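Local coordinates for protein LP04448p (Drosophila melanogaster, PDB 4QMH) that probably binds tubulin through this TOG domain, one of an array with which the XMAP215-family protein Mini spindles drives microtubule polymerization, at residues Gly129-Phe134 / Trp156-Asp161; Met139-Leu144 / Val180-Ala185; Leu203-His208 / Asp212-Ala217. One frame throughout, in Å; residues are numbered along the deposited sequence.

Contact 1: Gly129-Phe134 / Trp156-Asp161; sequences GGYKEF and WAWLAD. With SO4 (sulfate ion), chain B.
Aromatic packing joins the two segments: the indole of Trp158 reaches from helix 149-162 to the rings of Tyr131 and Phe134, which follow helix 112-129. Two adjacent atoms of its six-membered ring, CZ2 and CH2, do the touching. Trp158 CZ2 lies in the plane of the Tyr131 ring, at its edge, 3.8 Å from Tyr131 CE2, while Trp158 CH2 approaches Phe134 CD2 at 3.8 Å. Phe134 CD2 lies at the edge of the indole, near its plane. The Phe134 and Trp158 rings are steeply inclined, their planes at 68°, without forming a regular stack or T-shape. A chi1 of -179° sets CG of Trp158 opposite the backbone N and carries the indole toward both rings.

The polar atoms of this aromatic group are bonded elsewhere. Asn123 of helix 112-129 accepts from Trp158 NE1 and is also hydrogen-bonded to Tyr131 OH, which has Glu127 as a further partner; one asparagine thus ties the tryptophan and the tyrosine together. Phe134 also stacks on Phe100.

A sulfate, probably from the crystallisation liquor, is bound by the amides of Tyr131 and Lys132 and by Ser170 OG. Tyr131 N gives it a nearly straight hydrogen bond (2.8 Å to sulfate O2, 171°); the bonds from Tyr131 N and Lys132 N to sulfate O4 are weak. Positive phi at Gly130 turns the chain out of the helix just before these amides.

In this buried aromatic junction of the helical-repeat TOG fold, ring carbons supply the packing between the segments, while Trp158 NE1 and Tyr131 OH are paired with side chains of helix 112-129.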
ATOM      1  N   GLY A 129      -8.922  -6.849   5.662  1.00 17.34           N
ATOM      2  CA  GLY A 129      -9.506  -7.224   4.390  1.00 21.14           C
ATOM      3  C   GLY A 129      -8.714  -8.268   3.634  1.00 18.91           C
ATOM      4  O   GLY A 129      -9.192  -8.799   2.630  1.00 19.38           O
ATOM      5  N   GLY A 130      -7.506  -8.551   4.113  1.00 20.02           N
ATOM      6  CA  GLY A 130      -6.596  -9.464   3.444  1.00 20.34           C
ATOM      7  C   GLY A 130      -5.533  -8.721   2.651  1.00 21.40           C
ATOM      8  O   GLY A 130      -5.768  -7.637   2.128  1.00 21.35           O
ATOM      9  N   TYR A 131      -4.348  -9.307   2.561  1.00 11.94           N
ATOM     10  CA  TYR A 131      -3.257  -8.664   1.852  1.00  8.70           C
ATOM     11  C   TYR A 131      -3.356  -8.914   0.350  1.00 14.50           C
ATOM     12  O   TYR A 131      -2.651  -8.292  -0.439  1.00 15.51           O
ATOM     13  CB  TYR A 131      -1.925  -9.174   2.398  1.00  9.57           C
ATOM     14  CG  TYR A 131      -1.525  -8.555   3.716  1.00 16.05           C
ATOM     15  CD1 TYR A 131      -1.979  -9.076   4.924  1.00 14.36           C
ATOM     16  CD2 TYR A 131      -0.691  -7.450   3.754  1.00 18.16           C
ATOM     17  CE1 TYR A 131      -1.599  -8.499   6.135  1.00 15.20           C
ATOM     18  CE2 TYR A 131      -0.311  -6.879   4.944  1.00 16.13           C
ATOM     19  CZ  TYR A 131      -0.768  -7.402   6.131  1.00 14.68           C
ATOM     20  OH  TYR A 131      -0.385  -6.811   7.319  1.00 19.72           O
ATOM     21  N   LYS A 132      -4.256  -9.808  -0.042  1.00 17.31           N
ATOM     22  CA  LYS A 132      -4.358 -10.248  -1.427  1.00 15.97           C
ATOM     23  C   LYS A 132      -4.609  -9.088  -2.377  1.00 15.64           C
ATOM     24  O   LYS A 132      -4.031  -9.032  -3.460  1.00 13.04           O
ATOM     25  CB  LYS A 132      -5.479 -11.284  -1.554  1.00 19.80           C
ATOM     26  CG  LYS A 132      -5.675 -11.842  -2.948  1.00 18.04           C
ATOM     27  CD  LYS A 132      -6.585 -13.067  -2.898  1.00 28.46           C
ATOM     28  CE  LYS A 132      -6.986 -13.537  -4.290  1.00 36.03           C
ATOM     29  NZ  LYS A 132      -7.971 -12.618  -4.924  1.00 41.10           N
ATOM     30  N   GLU A 133      -5.475  -8.160  -1.973  1.00 12.84           N
ATOM     31  CA  GLU A 133      -5.826  -7.041  -2.841  1.00 14.58           C
ATOM     32  C   GLU A 133      -4.693  -6.060  -3.089  1.00  8.41           C
ATOM     33  O   GLU A 133      -4.789  -5.250  -4.020  1.00 12.00           O
ATOM     34  CB  GLU A 133      -7.054  -6.285  -2.319  1.00 18.72           C
ATOM     35  CG  GLU A 133      -8.365  -7.001  -2.576  1.00 23.88           C
ATOM     36  CD  GLU A 133      -8.528  -8.196  -1.672  1.00 28.28           C
ATOM     37  OE1 GLU A 133      -7.870  -8.233  -0.608  1.00 25.96           O
ATOM     38  OE2 GLU A 133      -9.315  -9.094  -2.012  1.00 30.83           O
ATOM     39  N   PHE A 134      -3.627  -6.115  -2.287  1.00 13.77           N
ATOM     40  CA  PHE A 134      -2.474  -5.221  -2.496  1.00  9.88           C
ATOM     41  C   PHE A 134      -1.632  -5.664  -3.688  1.00  8.99           C
ATOM     42  O   PHE A 134      -0.877  -4.873  -4.264  1.00 12.70           O
ATOM     43  CB  PHE A 134      -1.554  -5.195  -1.270  1.00  8.20           C
ATOM     44  CG  PHE A 134      -2.171  -4.584  -0.040  1.00 11.18           C
ATOM     45  CD1 PHE A 134      -3.077  -3.545  -0.135  1.00 15.49           C
ATOM     46  CD2 PHE A 134      -1.822  -5.050   1.217  1.00  8.58           C
ATOM     47  CE1 PHE A 134      -3.633  -2.990   1.010  1.00 14.73           C
ATOM     48  CE2 PHE A 134      -2.369  -4.497   2.370  1.00 12.30           C
ATOM     49  CZ  PHE A 134      -3.276  -3.472   2.262  1.00 10.22           C
ATOM     50  N   TRP A 156      10.386  -1.692   0.199  1.00  9.98           N
ATOM     51  CA  TRP A 156      11.155  -2.928   0.246  1.00  9.57           C
ATOM     52  C   TRP A 156      11.169  -3.556   1.648  1.00  9.45           C
ATOM     53  O   TRP A 156      11.163  -4.777   1.782  1.00 10.16           O
ATOM     54  CB  TRP A 156      12.586  -2.730  -0.273  1.00  9.12           C
ATOM     55  CG  TRP A 156      12.669  -2.622  -1.773  1.00  9.44           C
ATOM     56  CD1 TRP A 156      13.178  -1.574  -2.491  1.00 12.63           C
ATOM     57  CD2 TRP A 156      12.229  -3.592  -2.740  1.00  7.93           C
ATOM     58  NE1 TRP A 156      13.090  -1.836  -3.834  1.00  9.92           N
ATOM     59  CE2 TRP A 156      12.504  -3.061  -4.017  1.00 10.46           C
ATOM     60  CE3 TRP A 156      11.627  -4.853  -2.648  1.00  8.03           C
ATOM     61  CZ2 TRP A 156      12.201  -3.747  -5.200  1.00  8.94           C
ATOM     62  CZ3 TRP A 156      11.324  -5.530  -3.820  1.00  9.07           C
ATOM     63  CH2 TRP A 156      11.613  -4.976  -5.082  1.00  8.64           C
ATOM     64  N   ALA A 157      11.187  -2.736   2.696  1.00  9.07           N
ATOM     65  CA  ALA A 157      11.171  -3.282   4.053  1.00  9.53           C
ATOM     66  C   ALA A 157       9.854  -4.000   4.277  1.00 10.35           C
ATOM     67  O   ALA A 157       9.808  -5.067   4.880  1.00 12.84           O
ATOM     68  CB  ALA A 157      11.330  -2.173   5.077  1.00 10.66           C
ATOM     69  N   TRP A 158       8.776  -3.390   3.794  1.00 11.04           N
ATOM     70  CA  TRP A 158       7.447  -3.950   3.989  1.00 10.39           C
ATOM     71  C   TRP A 158       7.306  -5.249   3.217  1.00  8.25           C
ATOM     72  O   TRP A 158       6.799  -6.232   3.743  1.00 10.20           O
ATOM     73  CB  TRP A 158       6.382  -2.939   3.568  1.00  9.46           C
ATOM     74  CG  TRP A 158       4.959  -3.413   3.742  1.00 10.46           C
ATOM     75  CD1 TRP A 158       4.223  -3.402   4.890  1.00 12.68           C
ATOM     76  CD2 TRP A 158       4.098  -3.917   2.714  1.00  8.27           C
ATOM     77  NE1 TRP A 158       2.946  -3.887   4.645  1.00 10.93           N
ATOM     78  CE2 TRP A 158       2.851  -4.217   3.317  1.00  9.17           C
ATOM     79  CE3 TRP A 158       4.264  -4.160   1.345  1.00 12.05           C
ATOM     80  CZ2 TRP A 158       1.781  -4.738   2.595  1.00 12.39           C
ATOM     81  CZ3 TRP A 158       3.199  -4.685   0.631  1.00 12.46           C
ATOM     82  CH2 TRP A 158       1.972  -4.967   1.259  1.00 13.90           C
ATOM     83  N   LEU A 159       7.771  -5.267   1.974  1.00  8.23           N
ATOM     84  CA  LEU A 159       7.716  -6.497   1.194  1.00  8.34           C
ATOM     85  C   LEU A 159       8.563  -7.586   1.840  1.00  9.31           C
ATOM     86  O   LEU A 159       8.154  -8.742   1.890  1.00 11.27           O
ATOM     87  CB  LEU A 159       8.169  -6.254  -0.250  1.00  7.53           C
ATOM     88  CG  LEU A 159       7.226  -5.392  -1.102  1.00  7.62           C
ATOM     89  CD1 LEU A 159       7.925  -4.903  -2.373  1.00 10.97           C
ATOM     90  CD2 LEU A 159       5.965  -6.165  -1.453  1.00  8.46           C
ATOM     91  N   ALA A 160       9.740  -7.216   2.342  1.00  9.14           N
ATOM     92  CA  ALA A 160      10.638  -8.195   2.953  1.00 10.61           C
ATOM     93  C   ALA A 160      10.008  -8.782   4.205  1.00 10.48           C
ATOM     94  O   ALA A 160      10.179  -9.962   4.518  1.00 15.70           O
ATOM     95  CB  ALA A 160      11.997  -7.548   3.286  1.00 11.86           C
ATOM     96  N   ASP A 161       9.252  -7.947   4.906  1.00 14.15           N
ATOM     97  CA  ASP A 161       8.602  -8.324   6.150  1.00 14.09           C
ATOM     98  C   ASP A 161       7.373  -9.199   5.896  1.00 17.65           C
ATOM     99  O   ASP A 161       7.153 -10.174   6.604  1.00 23.02           O
ATOM    100  CB  ASP A 161       8.218  -7.060   6.930  1.00 17.91           C
ATOM    101  CG  ASP A 161       7.579  -7.367   8.273  1.00 30.77           C
ATOM    102  OD1 ASP A 161       8.088  -8.255   8.987  1.00 34.64           O
ATOM    103  OD2 ASP A 161       6.566  -6.714   8.614  1.00 34.56           O
TER
HETATM  104  S   SO4 B1101      -4.628 -12.684   3.224  1.00 28.11           S
HETATM  105  O1  SO4 B1101      -5.903 -12.965   3.890  1.00 31.09           O
HETATM  106  O2  SO4 B1101      -3.883 -11.688   3.983  1.00 23.80           O
HETATM  107  O3  SO4 B1101      -3.826 -13.911   3.165  1.00 34.40           O
HETATM  108  O4  SO4 B1101      -4.897 -12.203   1.868  1.00 27.17           O

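Contact 2: Met139-Leu144 / Val180-Ala185; sequences MIADAL and VPHLYA
The imidazole of His182, on helix 173-186, lies against helix 139-145 with one ring face over Ala141 and Leu144. This is helix-to-helix packing within the all-helical, HEAT-like repeat array of a TOG domain. Ala141 O and Leu144 CB approach that same face, so the carbonyl oxygen meets the ring from above. Although Ala141 O is 3.5 Å from His182 NE2, no hydrogen bond joins them.

The two partners divide the ring between them. Leu144 CB lies by its root, 4.1 Å from His182 CG, whereas Ala141 covers the outer end, its CB being 4.0 Å from both CD2 and NE2 of His182. The histidine ring reaches this position because its CG stands beside the backbone N and anti to the carbonyl carbon (chi1 -52°), and the backbones come nearest at this point, with the CA atoms of Leu144 and His182 6.7 Å apart.

Leu144 also packs on Leu155 and Trp156 of helix 149-162, the helix that comes between the two in sequence, and Leu183, next to His182, touches Trp156 as well, so Trp156 packs against both helices next to the histidine contact.

Asp142, on the turn carrying Ala141, points its CB away from helix 173-186; its OD1 stays 6.4 Å from His182 NE2, so the two make no direct contact.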
ATOM      1  N   MET A 139       0.240  -1.972  -8.513  1.00  7.02           N
ATOM      2  CA  MET A 139       0.282  -0.814  -7.614  1.00  9.33           C
ATOM      3  C   MET A 139       1.634  -0.683  -6.928  1.00 10.76           C
ATOM      4  O   MET A 139       2.206   0.406  -6.852  1.00 10.41           O
ATOM      5  CB  MET A 139      -0.844  -0.881  -6.586  1.00  8.00           C
ATOM      6  CG  MET A 139      -2.210  -0.674  -7.215  1.00  7.07           C
ATOM      7  SD  MET A 139      -3.589  -0.795  -6.053  1.00 11.12           S
ATOM      8  CE  MET A 139      -3.544  -2.524  -5.616  1.00 10.60           C
ATOM      9  N   ILE A 140       2.146  -1.802  -6.438  1.00  8.01           N
ATOM     10  CA  ILE A 140       3.447  -1.795  -5.772  1.00  6.71           C
ATOM     11  C   ILE A 140       4.585  -1.478  -6.763  1.00  8.87           C
ATOM     12  O   ILE A 140       5.426  -0.609  -6.505  1.00  8.86           O
ATOM     13  CB  ILE A 140       3.655  -3.115  -5.001  1.00  4.66           C
ATOM     14  CG1 ILE A 140       2.739  -3.140  -3.768  1.00  8.42           C
ATOM     15  CG2 ILE A 140       5.107  -3.297  -4.589  1.00  9.12           C
ATOM     16  CD1 ILE A 140       2.589  -4.527  -3.146  1.00 10.37           C
ATOM     17  N   ALA A 141       4.598  -2.158  -7.905  1.00  8.07           N
ATOM     18  CA  ALA A 141       5.621  -1.891  -8.917  1.00  8.65           C
ATOM     19  C   ALA A 141       5.604  -0.437  -9.396  1.00 11.14           C
ATOM     20  O   ALA A 141       6.652   0.160  -9.615  1.00 13.56           O
ATOM     21  CB  ALA A 141       5.463  -2.835 -10.091  1.00 11.42           C
ATOM     22  N   ASP A 142       4.415   0.132  -9.554  1.00  8.87           N
ATOM     23  CA  ASP A 142       4.317   1.513 -10.011  1.00 11.37           C
ATOM     24  C   ASP A 142       4.890   2.466  -8.965  1.00 12.87           C
ATOM     25  O   ASP A 142       5.499   3.487  -9.312  1.00 15.73           O
ATOM     26  CB  ASP A 142       2.870   1.884 -10.337  1.00  9.50           C
ATOM     27  CG  ASP A 142       2.434   1.404 -11.709  1.00 17.63           C
ATOM     28  OD1 ASP A 142       3.306   1.079 -12.540  1.00 22.33           O
ATOM     29  OD2 ASP A 142       1.209   1.376 -11.961  1.00 21.38           O
ATOM     30  N   ALA A 143       4.696   2.149  -7.686  1.00  8.81           N
ATOM     31  CA  ALA A 143       5.273   2.985  -6.629  1.00  7.00           C
ATOM     32  C   ALA A 143       6.794   2.851  -6.600  1.00  9.72           C
ATOM     33  O   ALA A 143       7.510   3.820  -6.386  1.00 11.42           O
ATOM     34  CB  ALA A 143       4.671   2.633  -5.267  1.00  6.82           C
ATOM     35  N   LEU A 144       7.294   1.638  -6.819  1.00 10.38           N
ATOM     36  CA  LEU A 144       8.736   1.408  -6.796  1.00  8.78           C
ATOM     37  C   LEU A 144       9.407   2.117  -7.973  1.00 15.44           C
ATOM     38  O   LEU A 144      10.485   2.704  -7.834  1.00 15.74           O
ATOM     39  CB  LEU A 144       9.035  -0.095  -6.840  1.00  9.32           C
ATOM     40  CG  LEU A 144       8.693  -0.889  -5.574  1.00  9.79           C
ATOM     41  CD1 LEU A 144       8.723  -2.399  -5.885  1.00 10.79           C
ATOM     42  CD2 LEU A 144       9.646  -0.554  -4.417  1.00 10.93           C
ATOM     43  N   VAL A 180      10.103  -7.581 -10.127  1.00  9.83           N
ATOM     44  CA  VAL A 180      11.453  -8.115 -10.314  1.00  9.24           C
ATOM     45  C   VAL A 180      12.453  -7.141 -10.981  1.00  7.75           C
ATOM     46  O   VAL A 180      13.599  -7.027 -10.543  1.00  9.81           O
ATOM     47  CB  VAL A 180      11.427  -9.482 -11.029  1.00  7.42           C
ATOM     48  CG1 VAL A 180      12.838  -9.894 -11.440  1.00 11.31           C
ATOM     49  CG2 VAL A 180      10.804 -10.546 -10.129  1.00 11.34           C
ATOM     50  N   PRO A 181      12.032  -6.420 -12.030  1.00  9.58           N
ATOM     51  CA  PRO A 181      12.990  -5.455 -12.590  1.00 10.59           C
ATOM     52  C   PRO A 181      13.424  -4.413 -11.569  1.00 13.92           C
ATOM     53  O   PRO A 181      14.573  -3.956 -11.590  1.00 13.06           O
ATOM     54  CB  PRO A 181      12.196  -4.792 -13.721  1.00 11.23           C
ATOM     55  CG  PRO A 181      11.190  -5.821 -14.122  1.00 14.73           C
ATOM     56  CD  PRO A 181      10.807  -6.519 -12.841  1.00 13.52           C
ATOM     57  N   HIS A 182      12.521  -4.042 -10.671  1.00 10.69           N
ATOM     58  CA  HIS A 182      12.848  -3.017  -9.683  1.00  8.70           C
ATOM     59  C   HIS A 182      13.741  -3.628  -8.614  1.00 12.57           C
ATOM     60  O   HIS A 182      14.669  -2.992  -8.140  1.00 11.89           O
ATOM     61  CB  HIS A 182      11.577  -2.427  -9.088  1.00  7.53           C
ATOM     62  CG  HIS A 182      10.617  -1.953 -10.130  1.00 15.64           C
ATOM     63  ND1 HIS A 182      10.876  -0.865 -10.934  1.00 24.51           N
ATOM     64  CD2 HIS A 182       9.418  -2.440 -10.525  1.00 16.90           C
ATOM     65  CE1 HIS A 182       9.867  -0.691 -11.770  1.00 24.67           C
ATOM     66  NE2 HIS A 182       8.969  -1.633 -11.543  1.00 23.13           N
ATOM     67  N   LEU A 183      13.482  -4.882  -8.263  1.00  9.40           N
ATOM     68  CA  LEU A 183      14.344  -5.565  -7.313  1.00  7.36           C
ATOM     69  C   LEU A 183      15.772  -5.606  -7.865  1.00 10.46           C
ATOM     70  O   LEU A 183      16.735  -5.319  -7.152  1.00 10.72           O
ATOM     71  CB  LEU A 183      13.845  -6.986  -7.094  1.00  7.15           C
ATOM     72  CG  LEU A 183      14.690  -7.835  -6.147  1.00  6.36           C
ATOM     73  CD1 LEU A 183      14.555  -7.322  -4.740  1.00  9.12           C
ATOM     74  CD2 LEU A 183      14.208  -9.271  -6.232  1.00  8.45           C
ATOM     75  N   TYR A 184      15.909  -5.969  -9.140  1.00 10.06           N
ATOM     76  CA  TYR A 184      17.239  -6.141  -9.728  1.00 11.42           C
ATOM     77  C   TYR A 184      18.004  -4.820  -9.845  1.00 15.65           C
ATOM     78  O   TYR A 184      19.234  -4.788  -9.756  1.00 16.00           O
ATOM     79  CB  TYR A 184      17.150  -6.850 -11.083  1.00  9.56           C
ATOM     80  CG  TYR A 184      16.763  -8.313 -10.974  1.00 10.17           C
ATOM     81  CD1 TYR A 184      16.652  -8.932  -9.733  1.00  9.85           C
ATOM     82  CD2 TYR A 184      16.537  -9.082 -12.114  1.00 10.53           C
ATOM     83  CE1 TYR A 184      16.307 -10.270  -9.626  1.00  9.98           C
ATOM     84  CE2 TYR A 184      16.191 -10.428 -12.016  1.00  9.50           C
ATOM     85  CZ  TYR A 184      16.080 -11.008 -10.767  1.00  9.31           C
ATOM     86  OH  TYR A 184      15.735 -12.337 -10.652  1.00 13.19           O
ATOM     87  N   ALA A 185      17.281  -3.724 -10.025  1.00 13.10           N
ATOM     88  CA  ALA A 185      17.927  -2.416 -10.021  1.00 10.43           C
ATOM     89  C   ALA A 185      18.282  -1.977  -8.603  1.00 15.39           C
ATOM     90  O   ALA A 185      19.380  -1.475  -8.356  1.00 16.33           O
ATOM     91  CB  ALA A 185      17.039  -1.390 -10.670  1.00  9.54           C
TER

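Contact 3: Leu203-His208 / Asp212-Ala217; sequences LGIMIH and DAMNRA
Met214 of helix 211-221 drives its thioether between Ile205 and Met206 of helix 192-209, and the tight part of the contact lies around its sulfur and terminal methyl. The sulfur comes down on the main chain itself, with Met214 SD 3.5 Å from Met206 CA and 3.6 Å from Met206 CB. A bend about the CG-SD bond (chi3 71°) carries Met214 CE to the CG2 branch of Ile205 at 3.6 Å. The two side chains meet there at about a right angle. CG2 is the branch of Ile205 that does the touching, while the end of its other branch leads away from helix 211-221. No hydrogen bond crosses between the segments.

Both helices belong to the C-terminal part of the helical-repeat TOG domain and follow one another in the chain across a very short turn. Helix 173-186 covers the Ile205 side through Ile176 and Leu183, and helix 226-236 sets Leu233 against both methionines.

Packing is looser at the end of Met206, which crosses Met214 obliquely and brings its CE only to 4.0 Å from Met214 SD; Leu240, near the C terminus, also touches Met206. On helix 211-221, Asp212 and Arg216 are exposed to solvent. The guanidinium of Arg216 folds back along its own helix, one face lying over Asp212 O and Ala213 CA.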
ATOM      1  N   LEU A 203      14.593 -12.891  -0.610  1.00 10.64           N
ATOM      2  CA  LEU A 203      14.054 -14.169  -0.151  1.00 10.08           C
ATOM      3  C   LEU A 203      12.534 -14.194  -0.244  1.00 11.53           C
ATOM      4  O   LEU A 203      11.945 -15.164  -0.725  1.00 10.19           O
ATOM      5  CB  LEU A 203      14.507 -14.480   1.279  1.00 12.05           C
ATOM      6  CG  LEU A 203      13.937 -15.775   1.861  1.00 12.74           C
ATOM      7  CD1 LEU A 203      14.384 -16.975   1.028  1.00 11.67           C
ATOM      8  CD2 LEU A 203      14.363 -15.930   3.320  1.00 17.53           C
ATOM      9  N   GLY A 204      11.895 -13.128   0.221  1.00 11.19           N
ATOM     10  CA  GLY A 204      10.450 -13.026   0.136  1.00 12.18           C
ATOM     11  C   GLY A 204       9.908 -13.162  -1.275  1.00 11.05           C
ATOM     12  O   GLY A 204       8.921 -13.850  -1.490  1.00 12.30           O
ATOM     13  N   ILE A 205      10.521 -12.466  -2.233  1.00  9.82           N
ATOM     14  CA  ILE A 205      10.142 -12.592  -3.638  1.00 11.77           C
ATOM     15  C   ILE A 205      10.330 -14.029  -4.108  1.00 11.87           C
ATOM     16  O   ILE A 205       9.450 -14.614  -4.741  1.00 10.84           O
ATOM     17  CB  ILE A 205      10.983 -11.644  -4.539  1.00 10.69           C
ATOM     18  CG1 ILE A 205      10.794 -10.177  -4.109  1.00 20.67           C
ATOM     19  CG2 ILE A 205      10.660 -11.861  -6.019  1.00 12.79           C
ATOM     20  CD1 ILE A 205       9.504  -9.550  -4.570  1.00 20.20           C
ATOM     21  N   MET A 206      11.477 -14.615  -3.783  1.00  7.74           N
ATOM     22  CA  MET A 206      11.759 -15.978  -4.232  1.00  8.91           C
ATOM     23  C   MET A 206      10.817 -17.020  -3.635  1.00 13.24           C
ATOM     24  O   MET A 206      10.550 -18.039  -4.263  1.00 11.88           O
ATOM     25  CB  MET A 206      13.202 -16.348  -3.913  1.00 11.17           C
ATOM     26  CG  MET A 206      13.677 -17.586  -4.659  1.00  9.93           C
ATOM     27  SD  MET A 206      15.391 -17.960  -4.301  1.00 12.18           S
ATOM     28  CE  MET A 206      16.199 -16.654  -5.220  1.00  9.24           C
ATOM     29  N   ILE A 207      10.333 -16.781  -2.419  1.00 10.98           N
ATOM     30  CA  ILE A 207       9.383 -17.704  -1.804  1.00 12.75           C
ATOM     31  C   ILE A 207       8.146 -17.859  -2.690  1.00 14.63           C
ATOM     32  O   ILE A 207       7.547 -18.939  -2.755  1.00 17.33           O
ATOM     33  CB  ILE A 207       8.998 -17.250  -0.381  1.00 12.33           C
ATOM     34  CG1 ILE A 207      10.106 -17.632   0.597  1.00 12.23           C
ATOM     35  CG2 ILE A 207       7.651 -17.838   0.043  1.00 13.64           C
ATOM     36  CD1 ILE A 207       9.961 -16.988   1.957  1.00 16.70           C
ATOM     37  N   HIS A 208       7.791 -16.797  -3.405  1.00 12.06           N
ATOM     38  CA  HIS A 208       6.628 -16.827  -4.289  1.00 11.79           C
ATOM     39  C   HIS A 208       6.923 -17.188  -5.746  1.00 17.34           C
ATOM     40  O   HIS A 208       6.092 -17.804  -6.408  1.00 18.60           O
ATOM     41  CB  HIS A 208       5.860 -15.502  -4.193  1.00 12.87           C
ATOM     42  CG  HIS A 208       5.244 -15.285  -2.851  1.00 12.85           C
ATOM     43  ND1 HIS A 208       3.965 -15.701  -2.547  1.00 15.07           N
ATOM     44  CD2 HIS A 208       5.748 -14.756  -1.710  1.00 13.47           C
ATOM     45  CE1 HIS A 208       3.701 -15.418  -1.285  1.00 16.30           C
ATOM     46  NE2 HIS A 208       4.763 -14.836  -0.757  1.00 14.22           N
ATOM     47  N   ASP A 212      14.317 -20.696 -10.137  1.00 14.50           N
ATOM     48  CA  ASP A 212      14.360 -20.848 -11.585  1.00 14.80           C
ATOM     49  C   ASP A 212      13.708 -19.678 -12.331  1.00 12.64           C
ATOM     50  O   ASP A 212      14.272 -19.153 -13.293  1.00 15.81           O
ATOM     51  CB  ASP A 212      13.714 -22.173 -12.004  1.00 16.33           C
ATOM     52  CG  ASP A 212      14.548 -23.386 -11.610  1.00 26.09           C
ATOM     53  OD1 ASP A 212      15.741 -23.221 -11.265  1.00 24.26           O
ATOM     54  OD2 ASP A 212      14.012 -24.514 -11.665  1.00 26.29           O
ATOM     55  N   ALA A 213      12.533 -19.260 -11.871  1.00 17.62           N
ATOM     56  CA  ALA A 213      11.817 -18.155 -12.503  1.00 15.85           C
ATOM     57  C   ALA A 213      12.601 -16.847 -12.376  1.00 14.10           C
ATOM     58  O   ALA A 213      12.659 -16.049 -13.311  1.00 13.52           O
ATOM     59  CB  ALA A 213      10.417 -18.009 -11.912  1.00 19.43           C
ATOM     60  N   MET A 214      13.231 -16.637 -11.226  1.00 16.39           N
ATOM     61  CA  MET A 214      13.974 -15.395 -11.027  1.00 12.52           C
ATOM     62  C   MET A 214      15.238 -15.393 -11.862  1.00 14.64           C
ATOM     63  O   MET A 214      15.628 -14.365 -12.418  1.00 14.16           O
ATOM     64  CB  MET A 214      14.282 -15.166  -9.548  1.00 10.58           C
ATOM     65  CG  MET A 214      13.022 -14.970  -8.731  1.00 14.28           C
ATOM     66  SD  MET A 214      13.329 -14.562  -7.015  1.00 12.21           S
ATOM     67  CE  MET A 214      13.945 -12.879  -7.150  1.00  9.77           C
ATOM     68  N   ASN A 215      15.872 -16.555 -11.968  1.00 14.29           N
ATOM     69  CA  ASN A 215      17.051 -16.687 -12.808  1.00 16.59           C
ATOM     70  C   ASN A 215      16.718 -16.505 -14.298  1.00 16.31           C
ATOM     71  O   ASN A 215      17.493 -15.908 -15.043  1.00 18.67           O
ATOM     72  CB  ASN A 215      17.725 -18.028 -12.552  1.00 17.95           C
ATOM     73  CG  ASN A 215      19.059 -18.133 -13.227  1.00 23.42           C
ATOM     74  OD1 ASN A 215      20.003 -17.437 -12.862  1.00 22.08           O
ATOM     75  ND2 ASN A 215      19.151 -19.002 -14.229  1.00 28.43           N
ATOM     76  N   ARG A 216      15.556 -16.994 -14.720  1.00 17.96           N
ATOM     77  CA  ARG A 216      15.104 -16.787 -16.097  1.00 15.49           C
ATOM     78  C   ARG A 216      14.886 -15.309 -16.380  1.00 19.21           C
ATOM     79  O   ARG A 216      15.239 -14.804 -17.452  1.00 19.33           O
ATOM     80  CB  ARG A 216      13.807 -17.553 -16.378  1.00 21.85           C
ATOM     81  CG  ARG A 216      13.997 -19.041 -16.581  1.00 32.82           C
ATOM     82  CD  ARG A 216      12.777 -19.676 -17.235  1.00 34.27           C
ATOM     83  NE  ARG A 216      11.590 -19.634 -16.384  1.00 38.17           N
ATOM     84  CZ  ARG A 216      11.295 -20.549 -15.465  1.00 37.10           C
ATOM     85  NH1 ARG A 216      12.107 -21.579 -15.267  1.00 43.31           N
ATOM     86  NH2 ARG A 216      10.191 -20.434 -14.739  1.00 36.94           N
ATOM     87  N   ALA A 217      14.294 -14.621 -15.410  1.00 18.58           N
ATOM     88  CA  ALA A 217      14.057 -13.189 -15.523  1.00 17.45           C
ATOM     89  C   ALA A 217      15.382 -12.440 -15.633  1.00 17.05           C
ATOM     90  O   ALA A 217      15.499 -11.474 -16.385  1.00 17.64           O
ATOM     91  CB  ALA A 217      13.246 -12.691 -14.326  1.00 14.67           C
TER

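In the fold
Helices 112-129 to 211-221 form a continuous series in which contacts 1 and 2 interlock: their segments alternate along the chain, their centres are 14 Å apart, and Trp156 at the start of segment 156-161 packs on both Leu144 and Leu183 of contact 2. Contact 3 follows in sequence, its centre 14 Å from that of contact 2 and about 17 Å from that of contact 1. Contacts 2 and 3 are joined directly by Leu183, which touches Met214 and Ile205, and by a probable hydrogen bond between Tyr184 OH and Met214 O. Contact 2 thus links contacts 1 and 3, which do not touch each other, within this part of the TOG domain.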